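BH0493 protein (Bacillus halodurans C-125, PDB 2QEE) binds zinc and is probably an enzyme of the amidohydrolase superfamily. Local coordinates at residues C[72-77]-C[116-121]. Numbering follows the deposited sequence.
Sequences SKREQA and VYREYF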
loop_
_atom_site.group_PDB
_atom_site.type_symbol
_atom_site.label_atom_id
_atom_site.label_comp_id
_atom_site.label_asym_id
_atom_site.label_seq_id
_atom_site.Cartn_x
_atom_site.Cartn_y
_atom_site.Cartn_z
ATOM N N SER C 72 30.412 -18.011 -19.743
ATOM C CA SER C 72 30.128 -19.290 -19.081
ATOM C C SER C 72 29.407 -19.014 -17.766
ATOM O O SER C 72 29.497 -17.910 -17.260
ATOM C CB SER C 72 31.419 -20.039 -18.739
ATOM O OG SER C 72 32.234 -19.311 -17.823
ATOM N N LYS C 73 28.732 -20.015 -17.219
ATOM C CA LYS C 73 28.143 -19.843 -15.870
ATOM C C LYS C 73 29.170 -19.310 -14.842
ATOM O O LYS C 73 28.883 -18.350 -14.093
ATOM C CB LYS C 73 27.408 -21.100 -15.391
ATOM C CG LYS C 73 26.418 -20.770 -14.230
ATOM C CD LYS C 73 25.266 -21.723 -14.118
ATOM C CE LYS C 73 24.220 -21.455 -15.195
ATOM N NZ LYS C 73 23.162 -20.500 -14.683
ATOM N N ARG C 74 30.385 -19.862 -14.818
ATOM C CA ARG C 74 31.381 -19.370 -13.867
ATOM C C ARG C 74 31.686 -17.896 -14.070
ATOM O O ARG C 74 31.782 -17.143 -13.107
ATOM C CB ARG C 74 32.684 -20.181 -13.900
ATOM C CG ARG C 74 33.667 -19.877 -12.716
ATOM C CD ARG C 74 35.023 -20.668 -12.815
ATOM N NE ARG C 74 35.285 -21.778 -11.870
ATOM C CZ ARG C 74 34.399 -22.519 -11.184
ATOM N NH1 ARG C 74 33.081 -22.324 -11.262
ATOM N NH2 ARG C 74 34.855 -23.489 -10.397
ATOM N N GLU C 75 31.853 -17.483 -15.327
ATOM C CA GLU C 75 32.166 -16.081 -15.637
ATOM C C GLU C 75 31.021 -15.140 -15.246
ATOM O O GLU C 75 31.292 -14.057 -14.713
ATOM C CB GLU C 75 32.479 -15.880 -17.130
ATOM C CG GLU C 75 33.833 -16.477 -17.507
ATOM C CD GLU C 75 34.014 -16.723 -18.991
ATOM O OE1 GLU C 75 33.088 -16.505 -19.792
ATOM O OE2 GLU C 75 35.126 -17.156 -19.351
ATOM N N GLN C 76 29.787 -15.564 -15.513
ATOM C CA GLN C 76 28.579 -14.778 -15.118
ATOM C C GLN C 76 28.597 -14.623 -13.597
ATOM O O GLN C 76 28.442 -13.514 -13.084
ATOM C CB GLN C 76 27.327 -15.508 -15.563
ATOM C CG GLN C 76 27.074 -15.447 -17.088
ATOM C CD GLN C 76 25.934 -16.346 -17.503
ATOM O OE1 GLN C 76 25.464 -17.169 -16.728
ATOM N NE2 GLN C 76 25.511 -16.236 -18.755
ATOM N N ALA C 77 28.821 -15.731 -12.892
ATOM C CA ALA C 77 28.840 -15.700 -11.427
ATOM C C ALA C 77 29.942 -14.795 -10.881
ATOM O O ALA C 77 29.735 -14.040 -9.937
ATOM C CB ALA C 77 28.938 -17.118 -10.874
ATOM N N VAL C 116 36.985 -20.780 -2.714
ATOM C CA VAL C 116 36.760 -21.733 -1.606
ATOM C C VAL C 116 35.304 -22.214 -1.518
ATOM O O VAL C 116 35.053 -23.400 -1.294
ATOM C CB VAL C 116 37.333 -21.200 -0.287
ATOM C CG1 VAL C 116 36.836 -21.990 0.929
ATOM C CG2 VAL C 116 38.892 -21.217 -0.362
ATOM N N TYR C 117 34.336 -21.318 -1.806
ATOM C CA TYR C 117 32.934 -21.734 -1.784
ATOM C C TYR C 117 32.645 -22.799 -2.843
ATOM O O TYR C 117 31.964 -23.805 -2.585
ATOM C CB TYR C 117 31.955 -20.513 -1.911
ATOM C CG TYR C 117 32.216 -19.318 -0.986
ATOM C CD1 TYR C 117 32.794 -19.477 0.292
ATOM C CD2 TYR C 117 31.843 -18.001 -1.394
ATOM C CE1 TYR C 117 33.026 -18.360 1.123
ATOM C CE2 TYR C 117 32.069 -16.909 -0.599
ATOM C CZ TYR C 117 32.653 -17.092 0.674
ATOM O OH TYR C 117 32.928 -16.019 1.479
ATOM N N ARG C 118 33.201 -22.603 -4.027
ATOM C CA ARG C 118 32.974 -23.510 -5.119
ATOM C C ARG C 118 33.514 -24.889 -4.772
ATOM O O ARG C 118 32.882 -25.893 -5.112
ATOM C CB ARG C 118 33.618 -22.979 -6.396
ATOM C CG ARG C 118 32.851 -21.821 -7.034
ATOM C CD ARG C 118 33.672 -21.068 -8.087
ATOM N NE ARG C 118 32.783 -20.130 -8.802
ATOM C CZ ARG C 118 33.159 -18.961 -9.321
ATOM N NH1 ARG C 118 34.430 -18.565 -9.274
ATOM N NH2 ARG C 118 32.245 -18.200 -9.929
ATOM N N GLU C 119 34.639 -24.926 -4.064
ATOM C CA GLU C 119 35.243 -26.231 -3.663
ATOM C C GLU C 119 34.293 -27.111 -2.850
ATOM O O GLU C 119 34.303 -28.327 -2.980
ATOM C CB GLU C 119 36.561 -26.044 -2.906
ATOM C CG GLU C 119 37.706 -25.402 -3.712
ATOM C CD GLU C 119 38.929 -25.010 -2.850
ATOM O OE1 GLU C 119 39.849 -24.364 -3.403
ATOM O OE2 GLU C 119 38.976 -25.336 -1.643
ATOM N N TYR C 120 33.453 -26.485 -2.021
ATOM C CA TYR C 120 32.502 -27.195 -1.209
ATOM C C TYR C 120 31.587 -28.046 -2.064
ATOM O O TYR C 120 31.299 -29.206 -1.747
ATOM C CB TYR C 120 31.689 -26.186 -0.353
ATOM C CG TYR C 120 30.520 -26.805 0.408
ATOM C CD1 TYR C 120 30.648 -27.224 1.732
ATOM C CD2 TYR C 120 29.282 -26.966 -0.206
ATOM C CE1 TYR C 120 29.538 -27.814 2.415
ATOM C CE2 TYR C 120 28.204 -27.539 0.446
ATOM C CZ TYR C 120 28.338 -27.935 1.764
ATOM O OH TYR C 120 27.231 -28.504 2.344
ATOM N N PHE C 121 31.101 -27.471 -3.151
ATOM C CA PHE C 121 30.050 -28.127 -3.950
ATOM C C PHE C 121 30.629 -29.178 -4.912
ATOM O O PHE C 121 29.938 -30.142 -5.257
ATOM C CB PHE C 121 29.248 -27.086 -4.760
ATOM C CG PHE C 121 28.623 -26.002 -3.905
ATOM C CD1 PHE C 121 27.319 -26.140 -3.416
ATOM C CD2 PHE C 121 29.337 -24.849 -3.596
ATOM C CE1 PHE C 121 26.745 -25.135 -2.619
ATOM C CE2 PHE C 121 28.770 -23.837 -2.796
ATOM C CZ PHE C 121 27.486 -23.961 -2.321
#
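Arg74 and Arg118 form a stacked arginine pair, reaching from the first turn of helix 73-86 and from helix 114-122 to meet in the all-helical segment between strands 24-26 and 139-143, away from the zinc site. Their guanidinium planes lie 18° apart with centres separated by 4.2 Å. The stack is offset: Arg118 CD sits over the rim of the Arg74 guanidinium, 3.5 Å from Arg74 CZ, while Arg74 CG lies above the middle of the Arg118 guanidinium, 3.6 Å from Arg118 CZ. Each planar group thus rests partly on the aliphatic chain of the other. The chain of Arg74 bends at chi3 (-108°) and turns back at chi4 (23°), laying the guanidinium over Arg118 CD; the Arg118 chain runs straight from CG to NE. Two donors, Arg74 NH1 and Arg118 NE, approach to 3.3 Å; the Asp45 carboxylate bridges them with a salt bridge to each, and its negative charge probably favours their close stacking. A salt bridge from Asp78 and a hydrogen bond from Gln115 meet Arg118 NH1; with Asp45 on NE they probably set the rotation of this buried guanidinium. Behind Arg74, Ser72 and Glu75 close a capping box at the helix start, Glu75 N donating to Ser72 OG (3.1 Å) and Ser72 N to Glu75 OE1. Ala77 CB completes the contact in the plane of the Arg118 guanidinium, at its edge, 3.6 Å from Arg118 NH2.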